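Local coordinates for RagA protein (Porphyromonas gingivalis, PDB 6SLN), which belongs to the TonB-dependent receptors of the outer membrane and probably imports nutrients, most likely peptides, through a plugged beta-barrel, at residues F848-S853 against L859-A864; P177-S182 against Y328-Y333; D274-Y279 against D284-T289. All coordinates share one frame; numbering follows the deposited sequence.

From the N terminus, the chain first runs through the plug, where residues 177-182 supply the opening half of contact 2, and then enters the barrel with strand 218-230. The long connection to strand 309-322 holds contact 3, a local closure over four residues that lies wholly within the larger loop of contact 2. That larger loop is completed when strand 325-337 brings Y328-Y333 against the plug. Contact 1 comes much later, as the hairpin of strands 844-853 and 857-873, and crosses neither. Contacts 1 and 2 both reach the barrel wall, with centres about 24 Å apart; contact 3 is peripheral, its centre about 55 Å from that of contact 2.

Contact 1 (F848-S853 against L859-A864); sequences FSLGAS and LDADFA
F848 and F863 face each other in an antiparallel beta hairpin of the transmembrane barrel wall, on strands 844-853 and 857-873. F863 can be followed outward along the pair. Its CB sits over the centre of the F848 ring in a CH-pi contact, 3.5 Å from the centroid. CG comes next, 3.4 Å from F848 CE2. On one side of the F863 ring CD1 comes to 3.3 Å from F848 CE2, on the other CD2 lies 3.7 Å from F848 CZ. Farther along the first side, CE1 also meets the CD1 methyl of L850 at 3.7 Å, which lies oblique to the ring. The two ring planes are only 12° apart but slid past one another, so the overlap is slight. F848 enters this position with CG between its backbone N and carbonyl carbon (chi1 52°), which brings the ring across to its partner. L927 of strand 921-937 touches both phenylalanines, continuing the apolar face along the wall.

The backbones are laced by pairs of bonds at both ends: F863 N gives to F848 O at 2.7 Å, with F848 N returning to F863 O, and L859 N gives to A852 O at 2.8 Å, with A852 N returning to L859 O.

The opposite face is polar. S849 and D862 both touch Q125 of the plug there, which marks it as the side turned to the barrel interior. D860 on this face uses OD2 for a hydrogen bond to Y754 OH, and D862 OD1 makes a weak one to N931. The other oxygen of D862 serves the hairpin itself: S849 OG donates to D862 OD2 at 2.9 Å, arriving from above the carboxylate plane, 59° out of it.

Contact 2 (P177-S182 against Y328-Y333); sequences PNDFES and YASIGY
The plug meets the inner wall of the beta-barrel where D179, at the end of a 3-10 turn, reaches Y328 and S330 of barrel strand 325-337. Two residues apart on the strand, Y328 and S330 both point inward to the plug, whereas the intervening A329 and the following I331 touch bound detergent. The turn is closed by F180 N bonding to P177 O at 3.1 Å; just beyond it, E181 and S182 form a classic beta bulge opposite Q207.

One carboxylate oxygen takes both bonds of this buried contact. Y328 OH donates to D179 OD1; the modelled 2.4 Å is very short, and at this resolution its exact length is doubtful. With CG swung opposite the backbone N (chi1 171°), the Y328 ring extends from the strand toward the plug and presents its hydroxyl end to D179, which lies at the ring edge, carboxylate and ring planes 79° apart. D179 OD2 has a long, weak ion pair with R352 of the neighbouring strand, which may add to the stabilisation of the negative charge. The second bond on OD1 comes from S330 OG at 3.0 Å and uses the syn lone pair, on the side of OD2.

Contact 3 (D274-Y279 against D284-T289); sequences DLYGNY and DEYGKT
Y276, at the C-terminal part of helix 261-276, meets Y286 in the loop that follows the short helix 280-283. The aromatic interaction is an offset edge-to-face pair: the edge of Y286 is directed to the face of Y276, with centroids 5.6 Å apart and planes at 72°. Its closest atoms are the two CD2 carbons, Y276 CD2 lying 3.8 Å from Y286 CD2 and near the plane of the Y286 ring. A chi1 of -173° turns Y286 CG away from its own backbone N and carries the ring along the helix to L269, A272 and E273.

Apolar packing adds the bases of the two side chains, with Y276 CB 3.9 Å from Y286 CB. P292 touches both tyrosines and covers part of the pair.

Polar interactions shape each segment separately. On the helix side, Y279 N bonds to Y276 O at 3.1 Å, closing a type I beta turn, and N278 N bonds to L275 O. On the loop side, E285 O accepts from both T289 N and K288 N, drawing the chain into a tight bend through G287. The E285 side chain grips the same bend: T289 OG1 donates to E285 OE1 at 2.7 Å through the anti lone pair, and K288 NZ forms a salt bridge to that oxygen at 3.5 Å.

The arrangement is an offset edge-to-face tyrosine pair that packs a loop against the last part of a helix, within the long connection between barrel strands 218-230 and 309-322, probably an extracellular loop of this TonB-dependent receptor barrel.

Contact 1 (F848-S853 against L859-A864)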
loop_
_atom_site.group_PDB
_atom_site.type_symbol
_atom_site.label_atom_id
_atom_site.label_comp_id
_atom_site.label_asym_id
_atom_site.label_seq_id
_atom_site.Cartn_x
_atom_site.Cartn_y
_atom_site.Cartn_z
ATOM N N PHE A 848 11.123 -41.807 -22.596
ATOM C CA PHE A 848 12.341 -42.498 -22.990
ATOM C C PHE A 848 13.319 -41.493 -23.574
ATOM O O PHE A 848 12.924 -40.481 -24.162
ATOM C CB PHE A 848 12.081 -43.643 -23.977
ATOM C CG PHE A 848 11.275 -43.252 -25.177
ATOM C CD1 PHE A 848 9.884 -43.231 -25.123
ATOM C CD2 PHE A 848 11.902 -42.934 -26.376
ATOM C CE1 PHE A 848 9.128 -42.881 -26.247
ATOM C CE2 PHE A 848 11.153 -42.599 -27.512
ATOM C CZ PHE A 848 9.766 -42.565 -27.445
ATOM N N SER A 849 14.603 -41.777 -23.374
ATOM C CA SER A 849 15.693 -40.912 -23.803
ATOM C C SER A 849 16.681 -41.733 -24.626
ATOM O O SER A 849 17.120 -42.805 -24.190
ATOM C CB SER A 849 16.384 -40.263 -22.591
ATOM O OG SER A 849 15.486 -39.457 -21.833
ATOM N N LEU A 850 16.986 -41.254 -25.835
ATOM C CA LEU A 850 18.043 -41.792 -26.675
ATOM C C LEU A 850 19.264 -40.897 -26.578
ATOM O O LEU A 850 19.255 -39.853 -25.922
ATOM C CB LEU A 850 17.602 -41.893 -28.132
ATOM C CG LEU A 850 16.451 -42.830 -28.448
ATOM C CD1 LEU A 850 15.273 -42.010 -28.915
ATOM C CD2 LEU A 850 16.879 -43.838 -29.513
ATOM N N GLY A 851 20.321 -41.299 -27.259
ATOM C CA GLY A 851 21.499 -40.466 -27.279
ATOM C C GLY A 851 22.693 -41.118 -27.931
ATOM O O GLY A 851 23.115 -42.205 -27.532
ATOM N N ALA A 852 23.240 -40.465 -28.945
ATOM C CA ALA A 852 24.492 -40.879 -29.553
ATOM C C ALA A 852 25.510 -39.761 -29.403
ATOM O O ALA A 852 25.171 -38.575 -29.493
ATOM C CB ALA A 852 24.322 -41.232 -31.038
ATOM N N SER A 853 26.750 -40.145 -29.148
ATOM C CA SER A 853 27.868 -39.223 -29.164
ATOM C C SER A 853 28.918 -39.787 -30.102
ATOM O O SER A 853 29.306 -40.954 -29.974
ATOM C CB SER A 853 28.450 -39.016 -27.771
ATOM O OG SER A 853 28.614 -40.258 -27.122
ATOM N N LEU A 859 23.908 -36.142 -30.132
ATOM C CA LEU A 859 22.496 -35.872 -30.352
ATOM C C LEU A 859 21.721 -36.573 -29.251
ATOM O O LEU A 859 21.846 -37.791 -29.085
ATOM C CB LEU A 859 22.040 -36.350 -31.731
ATOM C CG LEU A 859 20.594 -35.997 -32.062
ATOM C CD1 LEU A 859 20.505 -35.116 -33.297
ATOM C CD2 LEU A 859 19.852 -37.272 -32.268
ATOM N N ASP A 860 20.939 -35.807 -28.492
ATOM C CA ASP A 860 20.154 -36.338 -27.386
ATOM C C ASP A 860 18.686 -35.992 -27.574
ATOM O O ASP A 860 18.337 -34.829 -27.806
ATOM C CB ASP A 860 20.660 -35.814 -26.042
ATOM C CG ASP A 860 21.837 -36.607 -25.533
ATOM O OD1 ASP A 860 21.642 -37.472 -24.653
ATOM O OD2 ASP A 860 22.955 -36.392 -26.046
ATOM N N ALA A 861 17.837 -37.008 -27.483
ATOM C CA ALA A 861 16.396 -36.857 -27.595
ATOM C C ALA A 861 15.771 -37.311 -26.287
ATOM O O ALA A 861 16.083 -38.395 -25.785
ATOM C CB ALA A 861 15.835 -37.668 -28.766
ATOM N N ASP A 862 14.914 -36.474 -25.726
ATOM C CA ASP A 862 14.168 -36.804 -24.522
ATOM C C ASP A 862 12.691 -36.841 -24.900
ATOM O O ASP A 862 12.115 -35.817 -25.287
ATOM C CB ASP A 862 14.459 -35.795 -23.411
ATOM C CG ASP A 862 15.827 -36.004 -22.780
ATOM O OD1 ASP A 862 16.828 -35.549 -23.366
ATOM O OD2 ASP A 862 15.906 -36.624 -21.701
ATOM N N PHE A 863 12.094 -38.026 -24.823
ATOM C CA PHE A 863 10.669 -38.212 -25.039
ATOM C C PHE A 863 9.948 -38.464 -23.723
ATOM O O PHE A 863 10.529 -38.932 -22.740
ATOM C CB PHE A 863 10.376 -39.398 -25.947
ATOM C CG PHE A 863 10.885 -39.260 -27.325
ATOM C CD1 PHE A 863 12.215 -39.489 -27.606
ATOM C CD2 PHE A 863 10.017 -38.977 -28.357
ATOM C CE1 PHE A 863 12.673 -39.405 -28.883
ATOM C CE2 PHE A 863 10.467 -38.884 -29.634
ATOM C CZ PHE A 863 11.800 -39.095 -29.902
ATOM N N ALA A 864 8.645 -38.207 -23.758
ATOM C CA ALA A 864 7.755 -38.364 -22.623
ATOM C C ALA A 864 6.348 -38.591 -23.161
ATOM O O ALA A 864 5.990 -38.087 -24.231
ATOM C CB ALA A 864 7.797 -37.128 -21.715
#

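Contact 2 (P177-S182 against Y328-Y333)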
loop_
_atom_site.group_PDB
_atom_site.type_symbol
_atom_site.label_atom_id
_atom_site.label_comp_id
_atom_site.label_asym_id
_atom_site.label_seq_id
_atom_site.Cartn_x
_atom_site.Cartn_y
_atom_site.Cartn_z
ATOM N N PRO A 177 18.865 -22.867 -12.687
ATOM C CA PRO A 177 18.919 -24.337 -12.617
ATOM C C PRO A 177 20.244 -24.917 -13.042
ATOM O O PRO A 177 20.469 -26.115 -12.826
ATOM C CB PRO A 177 17.804 -24.778 -13.568
ATOM C CG PRO A 177 17.126 -23.500 -14.031
ATOM C CD PRO A 177 18.111 -22.410 -13.862
ATOM N N ASN A 178 21.122 -24.123 -13.654
ATOM C CA ASN A 178 22.469 -24.597 -13.936
ATOM C C ASN A 178 23.281 -24.796 -12.675
ATOM O O ASN A 178 24.320 -25.465 -12.725
ATOM C CB ASN A 178 23.192 -23.617 -14.836
ATOM C CG ASN A 178 23.191 -24.060 -16.247
ATOM O OD1 ASN A 178 22.783 -23.318 -17.122
ATOM N ND2 ASN A 178 23.636 -25.286 -16.489
ATOM N N ASP A 179 22.854 -24.187 -11.565
ATOM C CA ASP A 179 23.466 -24.409 -10.265
ATOM C C ASP A 179 23.045 -25.728 -9.631
ATOM O O ASP A 179 23.584 -26.079 -8.578
ATOM C CB ASP A 179 23.119 -23.256 -9.328
ATOM C CG ASP A 179 23.513 -21.921 -9.901
ATOM O OD1 ASP A 179 24.454 -21.903 -10.713
ATOM O OD2 ASP A 179 22.890 -20.900 -9.545
ATOM N N PHE A 180 22.116 -26.462 -10.253
ATOM C CA PHE A 180 21.614 -27.725 -9.723
ATOM C C PHE A 180 22.522 -28.879 -10.131
ATOM O O PHE A 180 22.801 -29.076 -11.320
ATOM C CB PHE A 180 20.193 -27.990 -10.215
ATOM C CG PHE A 180 19.186 -26.959 -9.782
ATOM C CD1 PHE A 180 19.508 -25.991 -8.853
ATOM C CD2 PHE A 180 17.907 -26.972 -10.306
ATOM C CE1 PHE A 180 18.573 -25.062 -8.459
ATOM C CE2 PHE A 180 16.966 -26.042 -9.917
ATOM C CZ PHE A 180 17.296 -25.089 -8.995
ATOM N N GLU A 181 22.977 -29.639 -9.137
ATOM C CA GLU A 181 23.819 -30.799 -9.407
ATOM C C GLU A 181 22.975 -32.006 -9.766
ATOM O O GLU A 181 23.230 -32.688 -10.764
ATOM C CB GLU A 181 24.684 -31.119 -8.188
ATOM C CG GLU A 181 25.692 -32.221 -8.416
ATOM C CD GLU A 181 26.543 -31.965 -9.641
ATOM O OE1 GLU A 181 26.152 -32.421 -10.738
ATOM O OE2 GLU A 181 27.597 -31.302 -9.509
ATOM N N SER A 182 21.971 -32.288 -8.952
ATOM C CA SER A 182 21.129 -33.445 -9.164
ATOM C C SER A 182 19.749 -33.126 -8.626
ATOM O O SER A 182 19.522 -32.089 -7.992
ATOM C CB SER A 182 21.711 -34.690 -8.489
ATOM O OG SER A 182 22.326 -34.361 -7.254
ATOM N N TYR A 328 31.050 -22.152 -4.649
ATOM C CA TYR A 328 30.454 -22.155 -5.984
ATOM C C TYR A 328 29.678 -20.850 -6.136
ATOM O O TYR A 328 28.687 -20.623 -5.427
ATOM C CB TYR A 328 29.556 -23.377 -6.195
ATOM C CG TYR A 328 28.723 -23.347 -7.472
ATOM C CD1 TYR A 328 29.176 -23.945 -8.638
ATOM C CD2 TYR A 328 27.476 -22.719 -7.496
ATOM C CE1 TYR A 328 28.411 -23.913 -9.791
ATOM C CE2 TYR A 328 26.712 -22.678 -8.631
ATOM C CZ TYR A 328 27.175 -23.273 -9.782
ATOM O OH TYR A 328 26.395 -23.222 -10.925
ATOM N N ALA A 329 30.128 -19.988 -7.046
ATOM C CA ALA A 329 29.456 -18.730 -7.326
ATOM C C ALA A 329 28.780 -18.794 -8.685
ATOM O O ALA A 329 29.151 -19.589 -9.552
ATOM C CB ALA A 329 30.433 -17.543 -7.284
ATOM N N SER A 330 27.781 -17.932 -8.860
ATOM C CA SER A 330 27.026 -17.873 -10.100
ATOM C C SER A 330 26.309 -16.532 -10.194
ATOM O O SER A 330 25.754 -16.045 -9.200
ATOM C CB SER A 330 26.009 -19.012 -10.169
ATOM O OG SER A 330 25.814 -19.385 -11.515
ATOM N N ILE A 331 26.330 -15.936 -11.390
ATOM C CA ILE A 331 25.394 -14.876 -11.749
ATOM C C ILE A 331 24.843 -15.195 -13.131
ATOM O O ILE A 331 25.563 -15.720 -13.987
ATOM C CB ILE A 331 26.023 -13.464 -11.712
ATOM C CG1 ILE A 331 27.195 -13.347 -12.678
ATOM C CG2 ILE A 331 26.484 -13.119 -10.311
ATOM C CD1 ILE A 331 27.988 -12.073 -12.494
ATOM N N GLY A 332 23.561 -14.896 -13.339
ATOM C CA GLY A 332 22.907 -15.267 -14.580
ATOM C C GLY A 332 21.728 -14.378 -14.912
ATOM O O GLY A 332 21.227 -13.609 -14.088
ATOM N N TYR A 333 21.288 -14.506 -16.157
ATOM C CA TYR A 333 20.169 -13.748 -16.684
ATOM C C TYR A 333 19.269 -14.711 -17.439
ATOM O O TYR A 333 19.735 -15.712 -17.995
ATOM C CB TYR A 333 20.673 -12.607 -17.592
ATOM C CG TYR A 333 19.662 -12.010 -18.544
ATOM C CD1 TYR A 333 18.787 -11.011 -18.124
ATOM C CD2 TYR A 333 19.605 -12.424 -19.876
ATOM C CE1 TYR A 333 17.860 -10.447 -19.002
ATOM C CE2 TYR A 333 18.689 -11.869 -20.763
ATOM C CZ TYR A 333 17.815 -10.874 -20.324
ATOM O OH TYR A 333 16.896 -10.309 -21.202
#

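Contact 3 (D274-Y279 against D284-T289)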
loop_
_atom_site.group_PDB
_atom_site.type_symbol
_atom_site.label_atom_id
_atom_site.label_comp_id
_atom_site.label_asym_id
_atom_site.label_seq_id
_atom_site.Cartn_x
_atom_site.Cartn_y
_atom_site.Cartn_z
ATOM N N ASP A 274 -19.665 4.016 -39.522
ATOM C CA ASP A 274 -20.332 4.968 -38.644
ATOM C C ASP A 274 -19.663 5.018 -37.271
ATOM O O ASP A 274 -19.491 6.097 -36.696
ATOM C CB ASP A 274 -21.812 4.627 -38.519
ATOM C CG ASP A 274 -22.549 5.586 -37.611
ATOM O OD1 ASP A 274 -22.858 5.197 -36.466
ATOM O OD2 ASP A 274 -22.802 6.737 -38.028
ATOM N N LEU A 275 -19.253 3.868 -36.742
ATOM C CA LEU A 275 -18.580 3.869 -35.452
ATOM C C LEU A 275 -17.230 4.563 -35.537
ATOM O O LEU A 275 -16.949 5.477 -34.752
ATOM C CB LEU A 275 -18.412 2.448 -34.929
ATOM C CG LEU A 275 -17.798 2.461 -33.542
ATOM C CD1 LEU A 275 -18.711 3.272 -32.648
ATOM C CD2 LEU A 275 -17.600 1.041 -33.004
ATOM N N TYR A 276 -16.372 4.137 -36.475
ATOM C CA TYR A 276 -15.066 4.773 -36.592
ATOM C C TYR A 276 -15.207 6.269 -36.834
ATOM O O TYR A 276 -14.353 7.053 -36.396
ATOM C CB TYR A 276 -14.233 4.144 -37.709
ATOM C CG TYR A 276 -13.529 2.879 -37.307
ATOM C CD1 TYR A 276 -14.169 1.940 -36.514
ATOM C CD2 TYR A 276 -12.228 2.611 -37.724
ATOM C CE1 TYR A 276 -13.550 0.742 -36.157
ATOM C CE2 TYR A 276 -11.584 1.432 -37.352
ATOM C CZ TYR A 276 -12.263 0.498 -36.572
ATOM O OH TYR A 276 -11.678 -0.690 -36.200
ATOM N N GLY A 277 -16.292 6.683 -37.495
ATOM C CA GLY A 277 -16.557 8.090 -37.748
ATOM C C GLY A 277 -16.748 8.917 -36.499
ATOM O O GLY A 277 -16.810 10.148 -36.586
ATOM N N ASN A 278 -16.840 8.275 -35.343
ATOM C CA ASN A 278 -17.027 8.958 -34.077
ATOM C C ASN A 278 -15.717 9.122 -33.321
ATOM O O ASN A 278 -15.739 9.385 -32.118
ATOM C CB ASN A 278 -18.042 8.197 -33.215
ATOM C CG ASN A 278 -19.458 8.308 -33.740
ATOM O OD1 ASN A 278 -19.911 9.387 -34.132
ATOM N ND2 ASN A 278 -20.165 7.186 -33.762
ATOM N N TYR A 279 -14.578 8.939 -33.986
ATOM C CA TYR A 279 -13.285 9.083 -33.333
ATOM C C TYR A 279 -12.365 9.846 -34.259
ATOM O O TYR A 279 -12.153 9.438 -35.405
ATOM C CB TYR A 279 -12.689 7.727 -32.947
ATOM C CG TYR A 279 -13.608 6.956 -32.012
ATOM C CD1 TYR A 279 -14.663 6.204 -32.524
ATOM C CD2 TYR A 279 -13.441 6.993 -30.628
ATOM C CE1 TYR A 279 -15.513 5.524 -31.711
ATOM C CE2 TYR A 279 -14.311 6.287 -29.782
ATOM C CZ TYR A 279 -15.343 5.558 -30.343
ATOM O OH TYR A 279 -16.232 4.842 -29.582
ATOM N N ASP A 284 -10.768 9.621 -40.214
ATOM C CA ASP A 284 -10.012 9.848 -41.438
ATOM C C ASP A 284 -9.154 8.657 -41.830
ATOM O O ASP A 284 -8.546 8.685 -42.902
ATOM C CB ASP A 284 -9.108 11.089 -41.306
ATOM C CG ASP A 284 -9.884 12.338 -40.962
ATOM O OD1 ASP A 284 -11.052 12.450 -41.392
ATOM O OD2 ASP A 284 -9.338 13.198 -40.240
ATOM N N GLU A 285 -9.072 7.626 -40.993
ATOM C CA GLU A 285 -8.382 6.400 -41.379
ATOM C C GLU A 285 -9.318 5.325 -41.912
ATOM O O GLU A 285 -8.891 4.501 -42.726
ATOM C CB GLU A 285 -7.585 5.824 -40.206
ATOM C CG GLU A 285 -6.650 6.802 -39.553
ATOM C CD GLU A 285 -5.876 7.645 -40.553
ATOM O OE1 GLU A 285 -5.340 7.084 -41.533
ATOM O OE2 GLU A 285 -5.799 8.877 -40.351
ATOM N N TYR A 286 -10.578 5.306 -41.487
ATOM C CA TYR A 286 -11.507 4.351 -42.066
ATOM C C TYR A 286 -11.727 4.653 -43.544
ATOM O O TYR A 286 -12.197 5.735 -43.906
ATOM C CB TYR A 286 -12.843 4.360 -41.338
ATOM C CG TYR A 286 -13.735 3.252 -41.833
ATOM C CD1 TYR A 286 -14.442 3.377 -43.026
ATOM C CD2 TYR A 286 -13.854 2.075 -41.126
ATOM C CE1 TYR A 286 -15.227 2.363 -43.490
ATOM C CE2 TYR A 286 -14.657 1.056 -41.574
ATOM C CZ TYR A 286 -15.337 1.204 -42.749
ATOM O OH TYR A 286 -16.117 0.169 -43.183
ATOM N N GLY A 287 -11.448 3.667 -44.381
ATOM C CA GLY A 287 -11.590 3.792 -45.799
ATOM C C GLY A 287 -10.307 4.158 -46.504
ATOM O O GLY A 287 -10.231 4.020 -47.733
ATOM N N LYS A 288 -9.306 4.636 -45.758
ATOM C CA LYS A 288 -7.976 4.888 -46.298
ATOM C C LYS A 288 -7.005 3.840 -45.762
ATOM O O LYS A 288 -6.563 2.981 -46.520
ATOM C CB LYS A 288 -7.512 6.319 -45.985
ATOM C CG LYS A 288 -6.099 6.679 -46.523
ATOM C CD LYS A 288 -5.624 8.117 -46.166
ATOM C CE LYS A 288 -5.203 8.254 -44.703
ATOM N NZ LYS A 288 -3.727 8.141 -44.482
ATOM N N THR A 289 -6.680 3.864 -44.468
ATOM C CA THR A 289 -5.714 2.917 -43.916
ATOM C C THR A 289 -6.336 1.787 -43.105
ATOM O O THR A 289 -5.668 0.766 -42.898
ATOM C CB THR A 289 -4.726 3.613 -42.986
ATOM O OG1 THR A 289 -5.447 4.391 -42.026
ATOM C CG2 THR A 289 -3.834 4.515 -43.749
#